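Local coordinates for protein inactive glucansucrase (PDB 5JBD) that is an inactive glucansucrase of glycoside hydrolase family 70, a multidomain protein with a TIM barrel that binds a calcium ion, at residues D192-V197 / V762-T767; L510-R515 / V552-G557. All coordinates share one frame; numbering follows the deposited sequence.

Contact 1. Residues D192-V197 / V762-T767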
loop_
_atom_site.group_PDB
_atom_site.type_symbol
_atom_site.label_atom_id
_atom_site.label_comp_id
_atom_site.label_asym_id
_atom_site.label_seq_id
_atom_site.Cartn_x
_atom_site.Cartn_y
_atom_site.Cartn_z
ATOM N N ASP A 192 1.950 -7.131 -14.157
ATOM C CA ASP A 192 2.426 -8.503 -13.839
ATOM C C ASP A 192 1.381 -9.217 -12.982
ATOM O O ASP A 192 1.491 -9.282 -11.759
ATOM C CB ASP A 192 3.805 -8.472 -13.144
ATOM C CG ASP A 192 4.965 -8.440 -14.128
ATOM O OD1 ASP A 192 4.740 -8.379 -15.368
ATOM O OD2 ASP A 192 6.122 -8.485 -13.655
ATOM N N GLN A 193 0.349 -9.722 -13.647
ATOM C CA GLN A 193 -0.833 -10.265 -12.990
ATOM C C GLN A 193 -1.340 -11.502 -13.676
ATOM O O GLN A 193 -1.174 -11.704 -14.879
ATOM C CB GLN A 193 -2.002 -9.272 -13.011
ATOM C CG GLN A 193 -1.728 -7.875 -12.489
ATOM C CD GLN A 193 -1.589 -7.797 -10.987
ATOM O OE1 GLN A 193 -1.999 -8.702 -10.246
ATOM N NE2 GLN A 193 -1.019 -6.694 -10.518
ATOM N N VAL A 194 -2.041 -12.287 -12.877
ATOM C CA VAL A 194 -2.817 -13.389 -13.338
ATOM C C VAL A 194 -4.202 -13.276 -12.675
ATOM O O VAL A 194 -4.304 -12.902 -11.509
ATOM C CB VAL A 194 -1.985 -14.654 -12.978
ATOM C CG1 VAL A 194 -2.665 -15.555 -11.974
ATOM C CG2 VAL A 194 -1.432 -15.330 -14.229
ATOM N N ILE A 195 -5.264 -13.578 -13.409
ATOM C CA ILE A 195 -6.617 -13.674 -12.808
ATOM C C ILE A 195 -6.981 -15.126 -12.512
ATOM O O ILE A 195 -6.509 -16.031 -13.193
ATOM C CB ILE A 195 -7.731 -13.059 -13.686
ATOM C CG1 ILE A 195 -7.809 -13.712 -15.077
ATOM C CG2 ILE A 195 -7.526 -11.548 -13.809
ATOM C CD1 ILE A 195 -8.987 -13.228 -15.919
ATOM N N PHE A 196 -7.833 -15.330 -11.511
ATOM C CA PHE A 196 -8.401 -16.649 -11.209
ATOM C C PHE A 196 -9.743 -16.778 -11.924
ATOM O O PHE A 196 -10.634 -15.919 -11.755
ATOM C CB PHE A 196 -8.620 -16.827 -9.702
ATOM C CG PHE A 196 -7.379 -16.660 -8.863
ATOM C CD1 PHE A 196 -6.105 -16.891 -9.370
ATOM C CD2 PHE A 196 -7.497 -16.283 -7.536
ATOM C CE1 PHE A 196 -4.989 -16.748 -8.576
ATOM C CE2 PHE A 196 -6.376 -16.142 -6.728
ATOM C CZ PHE A 196 -5.120 -16.370 -7.253
ATOM N N VAL A 197 -9.881 -17.839 -12.724
ATOM C CA VAL A 197 -11.094 -18.070 -13.526
ATOM C C VAL A 197 -11.745 -19.386 -13.155
ATOM O O VAL A 197 -11.101 -20.264 -12.560
ATOM C CB VAL A 197 -10.836 -18.037 -15.054
ATOM C CG1 VAL A 197 -10.168 -16.721 -15.470
ATOM C CG2 VAL A 197 -10.049 -19.251 -15.544
ATOM N N VAL A 762 -5.191 -23.314 -8.745
ATOM C CA VAL A 762 -6.159 -22.389 -9.355
ATOM C C VAL A 762 -5.969 -22.398 -10.864
ATOM O O VAL A 762 -4.872 -22.683 -11.341
ATOM C CB VAL A 762 -6.000 -20.948 -8.818
ATOM C CG1 VAL A 762 -6.548 -20.855 -7.408
ATOM C CG2 VAL A 762 -4.552 -20.478 -8.849
ATOM N N THR A 763 -7.032 -22.108 -11.606
ATOM C CA THR A 763 -6.949 -21.978 -13.048
ATOM C C THR A 763 -6.783 -20.489 -13.371
ATOM O O THR A 763 -7.596 -19.659 -12.923
ATOM C CB THR A 763 -8.181 -22.577 -13.722
ATOM O OG1 THR A 763 -8.313 -23.952 -13.328
ATOM C CG2 THR A 763 -8.054 -22.505 -15.237
ATOM N N VAL A 764 -5.735 -20.150 -14.132
ATOM C CA VAL A 764 -5.362 -18.740 -14.354
ATOM C C VAL A 764 -5.097 -18.323 -15.800
ATOM O O VAL A 764 -4.862 -19.150 -16.677
ATOM C CB VAL A 764 -4.120 -18.341 -13.523
ATOM C CG1 VAL A 764 -4.287 -18.755 -12.063
ATOM C CG2 VAL A 764 -2.828 -18.909 -14.106
ATOM N N THR A 765 -5.125 -17.005 -16.016
ATOM C CA THR A 765 -4.858 -16.395 -17.321
ATOM C C THR A 765 -3.997 -15.155 -17.094
ATOM O O THR A 765 -4.220 -14.395 -16.141
ATOM C CB THR A 765 -6.172 -16.017 -18.031
ATOM O OG1 THR A 765 -6.892 -17.212 -18.340
ATOM C CG2 THR A 765 -5.924 -15.236 -19.319
ATOM N N ARG A 766 -3.012 -14.964 -17.970
ATOM C CA ARG A 766 -2.061 -13.855 -17.863
ATOM C C ARG A 766 -2.752 -12.560 -18.309
ATOM O O ARG A 766 -3.166 -12.455 -19.450
ATOM C CB ARG A 766 -0.846 -14.123 -18.769
ATOM C CG ARG A 766 0.253 -13.070 -18.735
ATOM C CD ARG A 766 1.008 -13.090 -17.426
ATOM N NE ARG A 766 2.067 -12.080 -17.426
ATOM C CZ ARG A 766 1.884 -10.769 -17.224
ATOM N NH1 ARG A 766 0.662 -10.277 -17.013
ATOM N NH2 ARG A 766 2.936 -9.939 -17.248
ATOM N N THR A 767 -2.823 -11.576 -17.412
ATOM C CA THR A 767 -3.536 -10.326 -17.693
ATOM C C THR A 767 -2.769 -9.077 -17.295
ATOM O O THR A 767 -1.783 -9.143 -16.551
ATOM C CB THR A 767 -4.888 -10.273 -16.947
ATOM O OG1 THR A 767 -4.665 -10.171 -15.533
ATOM C CG2 THR A 767 -5.736 -11.496 -17.261
HETATM O O HOH W 1 -9.223 -20.543 -10.320
#

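Contact 2. Residues L510-R515 / V552-G557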
loop_
_atom_site.group_PDB
_atom_site.type_symbol
_atom_site.label_atom_id
_atom_site.label_comp_id
_atom_site.label_asym_id
_atom_site.label_seq_id
_atom_site.Cartn_x
_atom_site.Cartn_y
_atom_site.Cartn_z
ATOM N N LEU A 510 4.970 35.623 -8.139
ATOM C CA LEU A 510 4.758 35.806 -6.701
ATOM C C LEU A 510 3.276 35.981 -6.422
ATOM O O LEU A 510 2.618 36.767 -7.103
ATOM C CB LEU A 510 5.522 37.042 -6.227
ATOM C CG LEU A 510 5.381 37.499 -4.760
ATOM C CD1 LEU A 510 6.194 36.608 -3.834
ATOM C CD2 LEU A 510 5.844 38.934 -4.634
ATOM N N LEU A 511 2.754 35.275 -5.411
ATOM C CA LEU A 511 1.380 35.497 -4.983
ATOM C C LEU A 511 1.235 35.706 -3.487
ATOM O O LEU A 511 2.135 35.361 -2.708
ATOM C CB LEU A 511 0.486 34.372 -5.486
ATOM C CG LEU A 511 0.526 32.971 -4.878
ATOM C CD1 LEU A 511 -0.082 32.911 -3.478
ATOM C CD2 LEU A 511 -0.231 32.029 -5.804
ATOM N N ALA A 512 0.091 36.282 -3.117
ATOM C CA ALA A 512 -0.352 36.450 -1.734
ATOM C C ALA A 512 -1.614 35.624 -1.533
ATOM O O ALA A 512 -2.578 35.736 -2.321
ATOM C CB ALA A 512 -0.617 37.920 -1.432
ATOM N N SER A 513 -1.575 34.738 -0.538
ATOM C CA SER A 513 -2.730 33.937 -0.123
ATOM C C SER A 513 -3.146 34.448 1.245
ATOM O O SER A 513 -2.369 34.370 2.190
ATOM C CB SER A 513 -2.372 32.458 -0.054
ATOM O OG SER A 513 -3.524 31.693 0.238
ATOM N N VAL A 514 -4.354 35.014 1.312
ATOM C CA VAL A 514 -4.834 35.721 2.490
ATOM C C VAL A 514 -6.062 35.009 3.042
ATOM O O VAL A 514 -6.979 34.693 2.271
ATOM C CB VAL A 514 -5.202 37.183 2.155
ATOM C CG1 VAL A 514 -5.922 37.859 3.317
ATOM C CG2 VAL A 514 -3.932 37.978 1.813
ATOM N N ARG A 515 -6.080 34.788 4.354
ATOM C CA ARG A 515 -7.292 34.378 5.070
ATOM C C ARG A 515 -7.802 35.543 5.902
ATOM O O ARG A 515 -7.019 36.223 6.565
ATOM C CB ARG A 515 -7.015 33.135 5.932
ATOM C CG ARG A 515 -6.564 31.903 5.137
ATOM C CD ARG A 515 -7.616 31.418 4.138
ATOM N NE ARG A 515 -8.850 30.987 4.802
ATOM C CZ ARG A 515 -9.029 29.816 5.424
ATOM N NH1 ARG A 515 -8.053 28.917 5.483
ATOM N NH2 ARG A 515 -10.207 29.544 6.005
ATOM N N VAL A 552 5.418 45.341 -2.315
ATOM C CA VAL A 552 4.119 44.786 -2.705
ATOM C C VAL A 552 3.053 45.194 -1.698
ATOM O O VAL A 552 3.362 45.415 -0.530
ATOM C CB VAL A 552 4.149 43.247 -2.821
ATOM C CG1 VAL A 552 5.086 42.826 -3.947
ATOM C CG2 VAL A 552 4.578 42.589 -1.513
ATOM N N ALA A 553 1.799 45.245 -2.158
ATOM C CA ALA A 553 0.668 45.661 -1.336
ATOM C C ALA A 553 -0.282 44.470 -1.159
ATOM O O ALA A 553 -0.835 43.984 -2.143
ATOM C CB ALA A 553 -0.058 46.819 -2.004
ATOM N N ILE A 554 -0.442 44.010 0.085
ATOM C CA ILE A 554 -1.297 42.856 0.419
ATOM C C ILE A 554 -2.619 43.342 1.003
ATOM O O ILE A 554 -2.621 44.113 1.950
ATOM C CB ILE A 554 -0.641 41.936 1.486
ATOM C CG1 ILE A 554 0.828 41.661 1.160
ATOM C CG2 ILE A 554 -1.434 40.633 1.643
ATOM C CD1 ILE A 554 1.078 41.160 -0.244
ATOM N N ASN A 555 -3.738 42.884 0.461
ATOM C CA ASN A 555 -5.034 43.247 1.008
ATOM C C ASN A 555 -5.446 42.294 2.133
ATOM O O ASN A 555 -5.926 41.184 1.872
ATOM C CB ASN A 555 -6.113 43.269 -0.071
ATOM C CG ASN A 555 -7.448 43.754 0.465
ATOM O OD1 ASN A 555 -7.516 44.298 1.574
ATOM N ND2 ASN A 555 -8.505 43.608 -0.326
ATOM N N MET A 556 -5.309 42.752 3.376
ATOM C CA MET A 556 -5.722 41.973 4.550
ATOM C C MET A 556 -7.238 42.003 4.796
ATOM O O MET A 556 -7.760 41.171 5.549
ATOM C CB MET A 556 -4.971 42.459 5.797
ATOM C CG MET A 556 -3.451 42.523 5.639
ATOM S SD MET A 556 -2.692 40.956 5.147
ATOM C CE MET A 556 -2.965 39.989 6.621
ATOM N N GLY A 557 -7.926 42.966 4.185
ATOM C CA GLY A 557 -9.371 43.115 4.298
ATOM C C GLY A 557 -9.809 44.273 5.176
ATOM O O GLY A 557 -9.051 44.747 6.026
HETATM O O HOH W 2 -6.462 38.938 6.908
#

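Contact 1. Residues D192-V197 / V762-T767
Ile195 and Thr765 exchange the two central backbone hydrogen bonds that join 193-197 to 762-767 as antiparallel neighbours. Ile195 N reaches Thr765 O at 3.0 Å, while the return bond from Thr765 N to Ile195 O is slacker at 3.3 Å. On one side of this pair Thr767 N donates to Gln193 O (3.0 Å); on the other Val197 N meets Thr763 O (2.9 Å), where a water spans Thr763 N and Val197 O.

The charged contact is a salt bridge between Asp192 OD1 and Arg766 NH2 (3.0 Å), with the carboxylate and guanidinium planes 85° apart. A bend at chi2 (71°) turns the arginine chain back toward 192-197, where NH1 also makes a weak bond to Gln193 O. Carbonyls of Leu173 and Ser191 grip the guanidinium further, and Ser174 and Leu175 hold the Asp192 carboxylate, which should fix both groups.

Apolar packing fills the face carrying Val194, Phe196 and Val764. Val194 CG1 presses on Val764 CB (3.5 Å). The Phe196 ring has Val764 CG1 at its edge, 3.7 Å from CD1, and Val762 CB over one face, while Val762 CG2 comes 3.8 Å from CE1. On the other face of the sheet the Ile195 branches lie across Thr767, at about a right angle.

Strand 841-845 flanks 193-197 and strand 784-791 flanks 758-767, so this is an interior pairing of a six-stranded antiparallel sheet, consistent with the twisted sheet of domain B in family 70 proteins.

Contact 2. Residues L510-R515 / V552-G557
Val514 and Ile554 make the tight part of this contact, with Val514 CG2 3.6 Å from Ile554 CG2. Because Val514 CG1 is anti to the backbone N (chi1 170°), the two methyls divide the work: CG2 meets the isoleucine, while CG1 rests on the backbone at Asn555 O, 3.6 Å away. Ile554 spans two residues of the facing strand, since its CD1 also reaches Ala512 CB at 3.8 Å. Leu540, from the neighbouring strand 537-542, touches both Ala512 and Ile554 and continues the buried apolar layer.

Packing is lighter at both ends. Leu510 CD2 and Val552 CG1 meet at 4.0 Å, and each of these residues also leans on strand 596-605, at Val601 and Val599 respectively. Beyond Val514 the link becomes polar: one water donates to Arg515 O (2.8 Å) and to Met556 O (2.9 Å). Asn555 is partly exposed and turns its amide to its own chain, where OD1 accepts from Gly557 N (3.0 Å) in an Asx turn that begins at the last residue of the strand.

No direct hydrogen bond crosses between the segments. Their strand axes come within 8.1 Å and run 24° apart in nearly the same direction, a spacing set by side chains. Strand 510-515 belongs to a sheet with 501-505 and 537-542, and 550-555 pairs with 596-605. Two sheets meeting face to face through an apolar layer form a beta sandwich, as expected of the Greek-key domain C in this family.

In the fold
Contacts 1 and 2 lie on opposite sides of the chain's centre, their own centres 57 Å apart and their nearest atoms about 39 Å apart, so neither touches the other. In sequence, contact 2 is nested within the long stretch of chain that contact 1 brackets, its segments 565 residues apart at their closest ends. Contact 1 is the one near the calcium ion: the Gln193 side chain is about 9 Å from the metal, which is bound by Glu237, Asp243, Asn287 and Asn751. Asp243 lies on strand 242-244 of the same sheet. One contact is therefore strand pairing within a sheet, the other packing between sheets in a remote domain.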